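Local coordinates for Lactamase_B domain-containing protein (Bacillus lehensis G1, PDB 7EV5), which probably hydrolyses beta-lactams and glyoxalase II-type thioester substrates at a two-zinc site of the metallo-beta-lactamase fold, at residues Ala35-Leu40 / Asp68-Pro73; Glu85-Ala88 / Ser92-Leu95; Pro129-Gly134 / Ser148-Phe153; Ser137-Lys142 / Leu179-Arg184; Gly158-Asp161 / Asp166-Leu169. All coordinates share one frame; numbering follows the deposited sequence.

From the N terminus, contact 1 closes a loop that holds strand 46-51 and the zinc ligands between 54 and 59, and pairs helix 33-42 with the end of helix 63-70 outside the first sheet. Contact 2 follows as a short closure, joining the loop at 85-88 to the start of helix 92-96. Contacts 3 and 4 then cross, because their segments alternate along the chain: they touch at Ser137 and Ser148 in neighbouring strands of the second sheet, one contact reaching the zinc site and the other the far end of helix 167-178. Contact 5 falls between the two segments of contact 4, at the beginning of that helix, and touches contact 3 beside His131.

Contact 1 of 5, residues Ala35-Leu40 / Asp68-Pro73; sequences ALITWL and DTFSIP
Phe70 brings CE2 and CZ of its ring against Leu40, the nearest approach being CE2 to Leu40 CD1 at 3.7 Å, with Leu40 CB adding a contact to CZ. The methyl comes in obliquely to the ring. Alongside it, Ile37 runs past the phenyl group in the opposite direction, and its CG1 lies 4.1 Å from Phe70 CE2. The two methyls of Ile37 go to Thr69: CD1, at the end of the CG1 branch, is 3.6 Å from Thr69 OG1, and CG2 is 3.9 Å from Thr69 CG2. In Thr69 the hydroxyl is anti to the carbonyl carbon (chi1 -64°), which turns it back along its own helix to the carbonyl oxygen of Ala65. The same rotation places CG2 over the centre of the neighbouring Phe70 ring, 3.9 Å above its plane. No hydrogen bond crosses the contact, and it is held by apolar packing. Phe70 also touches Pro47 of strand 46-51, while Ile37 reaches Ala65 and Val66 one turn earlier in helix 63-70. Helices 33-42 and 63-70 thus pack side by side on the outside of the first sheet, where Leu36 touches Ile5 and Leu7 of strand 2-7.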
# COMPACT_ATOMS: atom_id res chain seq x y z
N ALA A 35 8.01 2.82 16.07
CA ALA A 35 8.45 4.05 15.41
C ALA A 35 7.29 4.77 14.75
O ALA A 35 7.20 6.01 14.80
CB ALA A 35 9.53 3.73 14.37
N LEU A 36 6.38 4.02 14.12
CA LEU A 36 5.24 4.65 13.47
C LEU A 36 4.24 5.18 14.49
O LEU A 36 3.75 6.31 14.36
CB LEU A 36 4.57 3.65 12.52
CG LEU A 36 3.28 4.15 11.84
CD1 LEU A 36 3.55 5.36 10.97
CD2 LEU A 36 2.66 3.02 11.03
N ILE A 37 3.92 4.37 15.52
CA ILE A 37 2.94 4.78 16.52
C ILE A 37 3.41 6.01 17.29
O ILE A 37 2.66 6.97 17.47
CB ILE A 37 2.61 3.61 17.47
CG1 ILE A 37 1.78 2.55 16.75
CG2 ILE A 37 1.85 4.11 18.71
CD1 ILE A 37 1.80 1.20 17.44
N THR A 38 4.67 6.00 17.74
CA THR A 38 5.17 7.14 18.50
C THR A 38 5.27 8.39 17.64
O THR A 38 5.04 9.49 18.15
CB THR A 38 6.50 6.82 19.21
OG1 THR A 38 7.50 6.48 18.26
CG2 THR A 38 6.32 5.68 20.22
N TRP A 39 5.60 8.26 16.35
CA TRP A 39 5.59 9.43 15.48
C TRP A 39 4.20 10.03 15.38
O TRP A 39 4.02 11.25 15.51
CB TRP A 39 6.13 9.10 14.08
CG TRP A 39 6.12 10.29 13.15
CD1 TRP A 39 7.04 11.27 13.09
CD2 TRP A 39 5.12 10.61 12.17
NE1 TRP A 39 6.70 12.19 12.13
CE2 TRP A 39 5.52 11.81 11.55
CE3 TRP A 39 3.93 10.01 11.76
CZ2 TRP A 39 4.78 12.41 10.54
CZ3 TRP A 39 3.19 10.61 10.75
CH2 TRP A 39 3.62 11.80 10.15
N LEU A 40 3.19 9.19 15.14
CA LEU A 40 1.82 9.68 15.07
C LEU A 40 1.44 10.42 16.34
O LEU A 40 0.79 11.47 16.29
CB LEU A 40 0.86 8.51 14.83
CG LEU A 40 0.92 7.87 13.45
CD1 LEU A 40 0.33 6.47 13.51
CD2 LEU A 40 0.18 8.73 12.42
N ASP A 68 -4.63 -1.97 17.17
CA ASP A 68 -4.98 -2.06 18.59
C ASP A 68 -4.81 -0.72 19.29
O ASP A 68 -5.65 -0.33 20.11
CB ASP A 68 -4.12 -3.13 19.27
CG ASP A 68 -4.48 -4.55 18.86
OD1 ASP A 68 -5.54 -4.76 18.23
OD2 ASP A 68 -3.69 -5.47 19.18
N THR A 69 -3.72 -0.01 19.00
CA THR A 69 -3.44 1.25 19.68
C THR A 69 -4.50 2.30 19.39
O THR A 69 -4.93 3.03 20.29
CB THR A 69 -2.06 1.78 19.25
OG1 THR A 69 -1.05 0.87 19.69
CG2 THR A 69 -1.80 3.16 19.84
N PHE A 70 -4.94 2.40 18.13
CA PHE A 70 -5.80 3.50 17.71
C PHE A 70 -7.25 3.10 17.49
O PHE A 70 -8.08 3.98 17.23
CB PHE A 70 -5.25 4.16 16.43
CG PHE A 70 -3.92 4.82 16.62
CD1 PHE A 70 -3.82 6.03 17.31
CD2 PHE A 70 -2.77 4.26 16.10
CE1 PHE A 70 -2.60 6.64 17.48
CE2 PHE A 70 -1.54 4.86 16.27
CZ PHE A 70 -1.45 6.05 16.96
N SER A 71 -7.59 1.81 17.60
CA SER A 71 -8.95 1.32 17.40
C SER A 71 -9.51 1.78 16.06
O SER A 71 -10.54 2.46 15.97
CB SER A 71 -9.88 1.72 18.55
OG SER A 71 -9.37 1.25 19.78
N ILE A 72 -8.80 1.40 15.00
CA ILE A 72 -9.16 1.82 13.65
C ILE A 72 -9.35 0.61 12.73
O ILE A 72 -8.77 -0.46 12.97
CB ILE A 72 -8.14 2.80 13.07
CG1 ILE A 72 -6.73 2.22 13.17
CG2 ILE A 72 -8.24 4.13 13.80
CD1 ILE A 72 -5.70 3.09 12.53
N PRO A 73 -10.17 0.75 11.70
CA PRO A 73 -10.41 -0.36 10.77
C PRO A 73 -9.24 -0.60 9.83
O PRO A 73 -8.44 0.30 9.55
CB PRO A 73 -11.63 0.13 9.97
CG PRO A 73 -11.54 1.63 10.03
CD PRO A 73 -11.04 1.91 11.42

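Contact 2 of 5, residues Glu85-Ala88 / Ser92-Leu95; sequences EDPA and SSRL
Pro87 lies against the first turn of helix 92-96, its CB facing the hydroxyls of two consecutive serines, in the loop before the helix, where Asp86 forms an Asx turn. The turn spans Pro87: Asp86 OD1 accepts from Ala88 N at 3.0 Å, meeting it on the anti side and 30° out of the carboxylate plane. The two serines present their hydroxyls differently. Ser92 OG stands between its backbone N and carbonyl carbon (chi1 46°) and comes within 3.3 Å of Pro87 CB, although its hydrogen bonds go to Asn90 and to the backbone N of Ile100. The CB of Ser93 is directed at the loop, and its OG lies 3.5 Å from the same Pro87 CB. Pro87 also touches Pro99 and Thr101. The Ser92 side chain is about 8 Å from those of the zinc ligands His56 and Asp58, so the helix start lies near the metal site without contacting it.

Polar links supplement this packing. Ser93 N gives a weak hydrogen bond to Pro87 O at 3.3 Å (164°). A water also donates to Pro87 O and accepts from Arg94 N, so this one carbonyl serves two successive helix amides, the second through water. Farther out, another water donates to Ala88 O and sits at the edge of the Arg94 guanidinium group, in its plane, accepting from NE at 2.9 Å.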
# COMPACT_ATOMS: atom_id res chain seq x y z
N GLU A 85 -3.46 -13.61 8.19
CA GLU A 85 -3.29 -14.51 9.32
C GLU A 85 -2.56 -15.79 8.96
O GLU A 85 -2.38 -16.64 9.83
CB GLU A 85 -4.67 -14.86 9.89
CG GLU A 85 -5.38 -13.68 10.53
CD GLU A 85 -6.84 -13.94 10.74
OE1 GLU A 85 -7.60 -13.87 9.75
OE2 GLU A 85 -7.24 -14.23 11.88
N ASP A 86 -2.17 -15.95 7.70
CA ASP A 86 -1.54 -17.19 7.23
C ASP A 86 -0.15 -16.88 6.70
O ASP A 86 0.00 -16.35 5.58
CB ASP A 86 -2.41 -17.84 6.16
CG ASP A 86 -1.99 -19.26 5.85
OD1 ASP A 86 -0.82 -19.60 6.10
OD2 ASP A 86 -2.84 -20.04 5.35
N PRO A 87 0.90 -17.22 7.46
CA PRO A 87 2.27 -16.91 7.03
C PRO A 87 2.73 -17.74 5.85
O PRO A 87 3.73 -17.38 5.23
CB PRO A 87 3.10 -17.21 8.28
CG PRO A 87 2.35 -18.34 8.95
CD PRO A 87 0.87 -18.09 8.66
N ALA A 88 2.04 -18.84 5.54
CA ALA A 88 2.33 -19.61 4.34
C ALA A 88 1.82 -18.94 3.08
O ALA A 88 2.23 -19.32 1.97
CB ALA A 88 1.73 -21.01 4.44
N SER A 92 5.92 -14.54 4.37
CA SER A 92 6.89 -14.43 5.46
C SER A 92 7.67 -15.72 5.62
O SER A 92 8.90 -15.71 5.70
CB SER A 92 6.23 -14.05 6.79
OG SER A 92 5.07 -14.82 7.05
N SER A 93 6.97 -16.86 5.72
CA SER A 93 7.67 -18.12 5.94
C SER A 93 8.63 -18.42 4.80
O SER A 93 9.80 -18.75 5.03
CB SER A 93 6.66 -19.26 6.09
OG SER A 93 5.88 -19.09 7.25
N ARG A 94 8.16 -18.28 3.56
CA ARG A 94 8.98 -18.68 2.42
C ARG A 94 10.16 -17.74 2.21
O ARG A 94 11.26 -18.18 1.87
CB ARG A 94 8.13 -18.74 1.17
CG ARG A 94 7.33 -20.01 0.98
CD ARG A 94 6.99 -20.12 -0.48
NE ARG A 94 5.96 -21.09 -0.78
CZ ARG A 94 6.03 -21.90 -1.83
NH1 ARG A 94 7.10 -21.85 -2.60
NH2 ARG A 94 5.06 -22.76 -2.08
N LEU A 95 9.95 -16.43 2.36
CA LEU A 95 10.98 -15.47 2.01
C LEU A 95 11.90 -15.13 3.17
O LEU A 95 13.02 -14.66 2.92
CB LEU A 95 10.36 -14.19 1.44
CG LEU A 95 9.67 -14.33 0.08
CD1 LEU A 95 9.04 -13.01 -0.34
CD2 LEU A 95 10.64 -14.84 -0.99
O HOH W 1 5.29 -17.71 2.98
O HOH W 2 4.01 -21.37 1.33

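Contact 3 of 5, residues Pro129-Gly134 / Ser148-Phe153. With ZN (zinc ion), chain B; ZN (zinc ion), chain C.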
# COMPACT_ATOMS: atom_id res chain seq x y z
N PRO A 129 -3.72 -5.83 -9.96
CA PRO A 129 -3.00 -7.08 -9.70
C PRO A 129 -1.80 -7.31 -10.61
O PRO A 129 -1.55 -6.54 -11.55
CB PRO A 129 -4.07 -8.15 -9.93
CG PRO A 129 -4.96 -7.53 -10.99
CD PRO A 129 -5.05 -6.08 -10.56
N GLY A 130 -1.07 -8.39 -10.35
CA GLY A 130 0.12 -8.73 -11.11
C GLY A 130 1.28 -9.05 -10.20
O GLY A 130 1.94 -10.08 -10.35
N HIS A 131 1.55 -8.15 -9.25
CA HIS A 131 2.47 -8.46 -8.16
C HIS A 131 1.78 -9.32 -7.10
O HIS A 131 2.40 -10.22 -6.52
CB HIS A 131 3.02 -7.15 -7.57
CG HIS A 131 3.77 -7.31 -6.28
ND1 HIS A 131 5.08 -7.72 -6.21
CD2 HIS A 131 3.38 -7.06 -5.01
CE1 HIS A 131 5.47 -7.74 -4.95
NE2 HIS A 131 4.46 -7.35 -4.19
N SER A 132 0.49 -9.09 -6.85
CA SER A 132 -0.29 -9.94 -5.97
C SER A 132 -1.75 -9.81 -6.39
O SER A 132 -2.13 -8.78 -6.98
CB SER A 132 -0.10 -9.57 -4.48
OG SER A 132 -0.74 -8.35 -4.15
N PRO A 133 -2.58 -10.81 -6.12
CA PRO A 133 -3.93 -10.83 -6.71
C PRO A 133 -4.88 -9.82 -6.09
O PRO A 133 -5.86 -9.44 -6.74
CB PRO A 133 -4.42 -12.26 -6.45
CG PRO A 133 -3.60 -12.74 -5.28
CD PRO A 133 -2.26 -12.09 -5.45
N GLY A 134 -4.62 -9.38 -4.86
CA GLY A 134 -5.47 -8.40 -4.22
C GLY A 134 -4.82 -7.03 -4.13
O GLY A 134 -5.23 -6.20 -3.32
N SER A 148 0.16 3.16 -4.57
CA SER A 148 -0.00 2.03 -5.48
C SER A 148 0.77 0.78 -5.06
O SER A 148 0.89 -0.15 -5.85
CB SER A 148 0.37 2.44 -6.90
OG SER A 148 1.57 3.20 -6.93
N GLY A 149 1.29 0.74 -3.84
CA GLY A 149 1.96 -0.47 -3.39
C GLY A 149 3.11 -0.86 -4.30
O GLY A 149 3.96 -0.04 -4.65
N ASP A 150 3.16 -2.14 -4.67
CA ASP A 150 4.33 -2.72 -5.32
C ASP A 150 4.13 -2.92 -6.82
O ASP A 150 4.76 -3.80 -7.40
CB ASP A 150 4.76 -4.01 -4.63
CG ASP A 150 5.31 -3.79 -3.23
OD1 ASP A 150 5.32 -2.63 -2.76
OD2 ASP A 150 5.70 -4.79 -2.59
N VAL A 151 3.29 -2.11 -7.45
CA VAL A 151 3.07 -2.25 -8.89
C VAL A 151 4.18 -1.55 -9.67
O VAL A 151 4.78 -2.13 -10.59
CB VAL A 151 1.68 -1.70 -9.24
CG1 VAL A 151 1.50 -1.63 -10.74
CG2 VAL A 151 0.60 -2.58 -8.62
N LEU A 152 4.47 -0.30 -9.33
CA LEU A 152 5.34 0.58 -10.10
C LEU A 152 6.27 1.28 -9.14
O LEU A 152 5.82 1.92 -8.18
CB LEU A 152 4.50 1.62 -10.86
CG LEU A 152 5.25 2.69 -11.65
CD1 LEU A 152 6.10 2.07 -12.76
CD2 LEU A 152 4.29 3.73 -12.21
N PHE A 153 7.58 1.18 -9.38
CA PHE A 153 8.56 1.86 -8.56
C PHE A 153 9.30 2.87 -9.43
O PHE A 153 9.15 2.92 -10.65
CB PHE A 153 9.60 0.87 -8.01
CG PHE A 153 9.00 -0.29 -7.27
CD1 PHE A 153 8.26 -0.10 -6.11
CD2 PHE A 153 9.21 -1.59 -7.71
CE1 PHE A 153 7.73 -1.19 -5.41
CE2 PHE A 153 8.68 -2.68 -7.02
CZ PHE A 153 7.93 -2.48 -5.87
ZN ZN B . 4.50 -7.08 -2.15
ZN ZN C . 6.52 -4.88 -0.72
O HOH W 3 6.00 -6.79 -0.96
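Asp150 OD2 bridges two metals, binding the zinc ion of chain C at 2.0 Å and, more loosely, the zinc ion of chain B at 2.6 Å. His131 NE2 holds that second zinc at 2.1 Å, and a water bridges the two zincs, its oxygen 1.9 Å from the chain B ion and 2.0 Å from the chain C ion. NE2 and OD2 come within 3.3 Å of each other as ligands of a common metal, without a hydrogen bond. Nearer the backbone, Asp150 CB lies over one face of the imidazole, offset toward its rim and 3.5 Å from the ring centroid, a CH-pi contact, while ring and carboxylate planes stand 64° apart. CG of His131 is anti to its backbone N (chi1 169°), which extends the ring toward the metals, and ND1 is fixed by a hydrogen bond to Arg159 O. His54 and His56 complete the shell of the chain B zinc; Asp58, His59 and His191 that of the chain C zinc. The uneven carboxylate bridge and the shared water describe a dinuclear centre typical of this superfamily, in which the two metals probably polarise the bridging water for attack on a substrate.

Contact 4 of 5, residues Ser137-Lys142 / Leu179-Arg184; sequences SYYYQK and LPLPER
Tyr139 and Leu181 make the main aromatic interaction, a CH-pi contact in which the Leu181 CD2 methyl sits over the centre of the phenol ring. Its carbon is 4.1 Å from the ring centroid and only 10° off the ring normal. The opposite face is covered near its rim by Gln141 CA, from the same segment as the tyrosine, so the ring is sandwiched between a leucine methyl and backbone. CG of Tyr139 is anti to the backbone N (chi1 175°), which carries the ring out from strand 136-140 toward the loop, and the leucine side chain slides past it in the opposite direction.

Further contacts lie at the phenol end. Pro182 crosses it obliquely, with CD and CG each in van der Waals contact with Tyr139 OH at 3.7 Å, and CD making an apolar contact with Tyr139 CZ at 4.3 Å. Thr185 also touches the tyrosine.

Backbone bonding belongs to the sheet and not to this contact: Tyr139 pairs with Ser124 of strand 121-127. Side chains of the sheet extend the packing, since Phe126 touches both Tyr139 and Leu181, and Leu146 of strand 145-149 lies against the tyrosine as well.

The contact therefore joins the second sheet to the loop between helix 167-178 and strand 186-189 through dispersion and CH-pi forces. With no hydrogen bond between 137-142 and 179-184, contact between them rests on methyl and pyrrolidine carbons meeting the phenol, far from the zinc site.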
# COMPACT_ATOMS: atom_id res chain seq x y z
N SER A 137 -4.62 0.07 -5.71
CA SER A 137 -3.99 1.38 -5.69
C SER A 137 -5.01 2.44 -5.31
O SER A 137 -6.13 2.46 -5.86
CB SER A 137 -3.38 1.71 -7.05
OG SER A 137 -2.39 0.75 -7.37
N TYR A 138 -4.64 3.31 -4.39
CA TYR A 138 -5.54 4.33 -3.86
C TYR A 138 -5.10 5.69 -4.40
O TYR A 138 -4.01 6.17 -4.05
CB TYR A 138 -5.49 4.35 -2.34
CG TYR A 138 -5.79 3.03 -1.65
CD1 TYR A 138 -7.10 2.68 -1.33
CD2 TYR A 138 -4.78 2.14 -1.29
CE1 TYR A 138 -7.39 1.50 -0.68
CE2 TYR A 138 -5.06 0.96 -0.62
CZ TYR A 138 -6.38 0.65 -0.33
OH TYR A 138 -6.69 -0.52 0.32
N TYR A 139 -5.92 6.30 -5.24
CA TYR A 139 -5.61 7.59 -5.84
C TYR A 139 -6.29 8.70 -5.05
O TYR A 139 -7.52 8.71 -4.90
CB TYR A 139 -6.07 7.61 -7.29
CG TYR A 139 -5.92 8.94 -8.01
CD1 TYR A 139 -4.70 9.59 -8.06
CD2 TYR A 139 -7.00 9.51 -8.66
CE1 TYR A 139 -4.56 10.81 -8.72
CE2 TYR A 139 -6.87 10.71 -9.33
CZ TYR A 139 -5.65 11.35 -9.36
OH TYR A 139 -5.53 12.55 -10.03
N TYR A 140 -5.49 9.62 -4.52
CA TYR A 140 -5.97 10.78 -3.76
C TYR A 140 -5.85 12.00 -4.66
O TYR A 140 -4.77 12.58 -4.80
CB TYR A 140 -5.10 10.94 -2.52
CG TYR A 140 -5.54 12.01 -1.55
CD1 TYR A 140 -6.81 11.99 -0.98
CD2 TYR A 140 -4.66 13.03 -1.18
CE1 TYR A 140 -7.19 12.96 -0.06
CE2 TYR A 140 -5.04 14.01 -0.27
CZ TYR A 140 -6.31 13.96 0.28
OH TYR A 140 -6.70 14.92 1.19
N GLN A 141 -6.97 12.40 -5.28
CA GLN A 141 -6.90 13.46 -6.28
C GLN A 141 -6.52 14.81 -5.66
O GLN A 141 -5.78 15.59 -6.27
CB GLN A 141 -8.23 13.55 -7.05
CG GLN A 141 -8.21 14.59 -8.16
CD GLN A 141 -9.16 14.26 -9.29
OE1 GLN A 141 -9.98 13.34 -9.19
NE2 GLN A 141 -9.07 15.01 -10.39
N LYS A 142 -6.97 15.07 -4.42
CA LYS A 142 -6.81 16.40 -3.83
C LYS A 142 -5.35 16.85 -3.80
O LYS A 142 -5.04 18.01 -4.08
CB LYS A 142 -7.42 16.43 -2.43
CG LYS A 142 -7.36 17.79 -1.74
CD LYS A 142 -7.95 17.72 -0.34
CE LYS A 142 -8.37 19.09 0.17
NZ LYS A 142 -7.22 20.00 0.38
N LEU A 179 -0.74 4.38 -15.60
CA LEU A 179 -0.17 5.42 -16.45
C LEU A 179 -1.19 6.39 -17.05
O LEU A 179 -0.77 7.52 -17.36
CB LEU A 179 0.75 4.81 -17.51
CG LEU A 179 1.97 4.06 -16.95
CD1 LEU A 179 2.82 3.50 -18.08
CD2 LEU A 179 2.80 4.93 -16.03
N PRO A 180 -2.47 6.06 -17.26
CA PRO A 180 -3.41 7.10 -17.72
C PRO A 180 -3.70 8.20 -16.70
O PRO A 180 -4.31 9.21 -17.08
CB PRO A 180 -4.69 6.31 -18.05
CG PRO A 180 -4.23 4.93 -18.28
CD PRO A 180 -3.09 4.72 -17.32
N LEU A 181 -3.30 8.05 -15.44
CA LEU A 181 -3.51 9.09 -14.45
C LEU A 181 -2.65 10.32 -14.78
O LEU A 181 -1.69 10.23 -15.55
CB LEU A 181 -3.16 8.55 -13.07
CG LEU A 181 -4.15 7.51 -12.55
CD1 LEU A 181 -3.63 6.84 -11.30
CD2 LEU A 181 -5.51 8.15 -12.29
N PRO A 182 -2.99 11.48 -14.22
CA PRO A 182 -2.27 12.71 -14.60
C PRO A 182 -0.77 12.58 -14.35
O PRO A 182 -0.33 11.96 -13.37
CB PRO A 182 -2.90 13.78 -13.70
CG PRO A 182 -4.26 13.28 -13.43
CD PRO A 182 -4.13 11.78 -13.34
N GLU A 183 0.02 13.17 -15.26
CA GLU A 183 1.46 12.93 -15.23
C GLU A 183 2.13 13.50 -13.97
O GLU A 183 3.16 12.97 -13.54
CB GLU A 183 2.13 13.43 -16.51
CG GLU A 183 1.99 12.47 -17.71
CD GLU A 183 2.88 12.84 -18.90
OE1 GLU A 183 3.98 13.39 -18.69
OE2 GLU A 183 2.46 12.59 -20.05
N ARG A 184 1.56 14.55 -13.37
CA ARG A 184 2.13 15.12 -12.15
C ARG A 184 1.85 14.29 -10.90
O ARG A 184 2.38 14.61 -9.83
CB ARG A 184 1.70 16.58 -11.93
CG ARG A 184 0.38 16.77 -11.18
CD ARG A 184 0.18 18.24 -10.74
NE ARG A 184 -1.00 18.39 -9.89
CZ ARG A 184 -0.99 18.93 -8.68
NH1 ARG A 184 0.14 19.37 -8.16
NH2 ARG A 184 -2.12 19.02 -7.98

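Contact 5 of 5, residues Gly158-Asp161 / Asp166-Leu169; sequences GRTD and DHTL
The N-terminal end of helix 167-178, capped by Asp166, receives Thr160 of the preceding loop against its first residue, His167. The threonine carries the contact with both branches. Its OG1 approaches the imidazole at the edge, in the ring plane, 3.4 Å from His167 CD2, and also touches His167 CB. The methyl CG2 lies against the start of the helix backbone, 3.6 Å from His167 CA. With OG1 placed between the backbone N and carbonyl carbon of Thr160 (chi1 55°), the hydroxyl faces the ring while CG2 is left to pack on the helix backbone; the two side chains cross at an angle. No hydrogen bond spans the segments.

Each segment also has bonds within itself. On the helix side, Asp166 OD1 accepts from Thr168 OG1 at 2.6 Å, meeting it on the syn side, and takes a weak capping bond from Leu169 N at 3.2 Å. On the loop side, Arg159 grips Asp161 side-on with two nitrogens: NE binds OD1 at 2.8 Å in a nearly straight bond (170°), and NH2 binds OD2 at 3.0 Å. The first of these uses the syn lone pair of OD1, and both carboxylate oxygens lie close to the guanidinium plane.

Asp166 N is in turn bonded to the carbonyl oxygen of Gly130, and Thr160 CG2 packs near the same carbonyl. Because Arg159 O accepts from ND1 of the zinc ligand His131, loop 158-161 is second shell to the metal site; Thr160 against His167 is surface packing beside it, at an aspartate N-cap whose capping bond is weak.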
# COMPACT_ATOMS: atom_id res chain seq x y z
N GLY A 158 7.01 -4.01 -10.05
CA GLY A 158 6.89 -5.05 -9.05
C GLY A 158 7.36 -6.41 -9.53
O GLY A 158 7.18 -6.79 -10.69
N ARG A 159 7.95 -7.17 -8.61
CA ARG A 159 8.29 -8.54 -8.93
C ARG A 159 7.01 -9.35 -9.13
O ARG A 159 5.98 -9.10 -8.49
CB ARG A 159 9.16 -9.17 -7.83
CG ARG A 159 8.49 -9.30 -6.47
CD ARG A 159 9.51 -9.57 -5.37
NE ARG A 159 10.11 -10.89 -5.52
CZ ARG A 159 10.96 -11.43 -4.65
NH1 ARG A 159 11.34 -10.77 -3.56
NH2 ARG A 159 11.43 -12.65 -4.88
N THR A 160 7.06 -10.31 -10.05
CA THR A 160 5.91 -11.12 -10.42
C THR A 160 6.15 -12.60 -10.18
O THR A 160 5.43 -13.44 -10.73
CB THR A 160 5.49 -10.84 -11.86
OG1 THR A 160 6.62 -11.04 -12.73
CG2 THR A 160 5.03 -9.43 -11.99
N ASP A 161 7.12 -12.93 -9.32
CA ASP A 161 7.52 -14.30 -9.03
C ASP A 161 6.96 -14.84 -7.72
O ASP A 161 7.32 -15.95 -7.32
CB ASP A 161 9.05 -14.42 -9.04
CG ASP A 161 9.72 -13.46 -8.06
OD1 ASP A 161 9.11 -12.43 -7.69
OD2 ASP A 161 10.87 -13.73 -7.66
N ASP A 166 1.89 -12.50 -11.80
CA ASP A 166 1.59 -12.65 -13.22
C ASP A 166 2.09 -11.39 -13.91
O ASP A 166 1.45 -10.34 -13.81
CB ASP A 166 0.09 -12.83 -13.42
CG ASP A 166 -0.29 -13.01 -14.88
OD1 ASP A 166 0.54 -12.73 -15.77
OD2 ASP A 166 -1.43 -13.44 -15.13
N HIS A 167 3.20 -11.52 -14.64
CA HIS A 167 3.80 -10.36 -15.29
C HIS A 167 2.88 -9.78 -16.37
O HIS A 167 2.84 -8.56 -16.56
CB HIS A 167 5.15 -10.76 -15.90
CG HIS A 167 6.06 -9.60 -16.16
ND1 HIS A 167 6.14 -8.98 -17.39
CD2 HIS A 167 6.92 -8.95 -15.35
CE1 HIS A 167 7.02 -8.00 -17.32
NE2 HIS A 167 7.51 -7.96 -16.10
N THR A 168 2.15 -10.64 -17.10
CA THR A 168 1.24 -10.13 -18.12
C THR A 168 0.14 -9.28 -17.50
O THR A 168 -0.29 -8.27 -18.08
CB THR A 168 0.65 -11.27 -18.96
OG1 THR A 168 -0.27 -12.03 -18.18
CG2 THR A 168 1.74 -12.18 -19.49
N LEU A 169 -0.31 -9.65 -16.29
CA LEU A 169 -1.33 -8.87 -15.61
C LEU A 169 -0.74 -7.58 -15.05
O LEU A 169 -1.38 -6.52 -15.10
CB LEU A 169 -1.92 -9.73 -14.49
CG LEU A 169 -3.18 -9.28 -13.78
CD1 LEU A 169 -4.25 -8.93 -14.80
CD2 LEU A 169 -3.66 -10.41 -12.88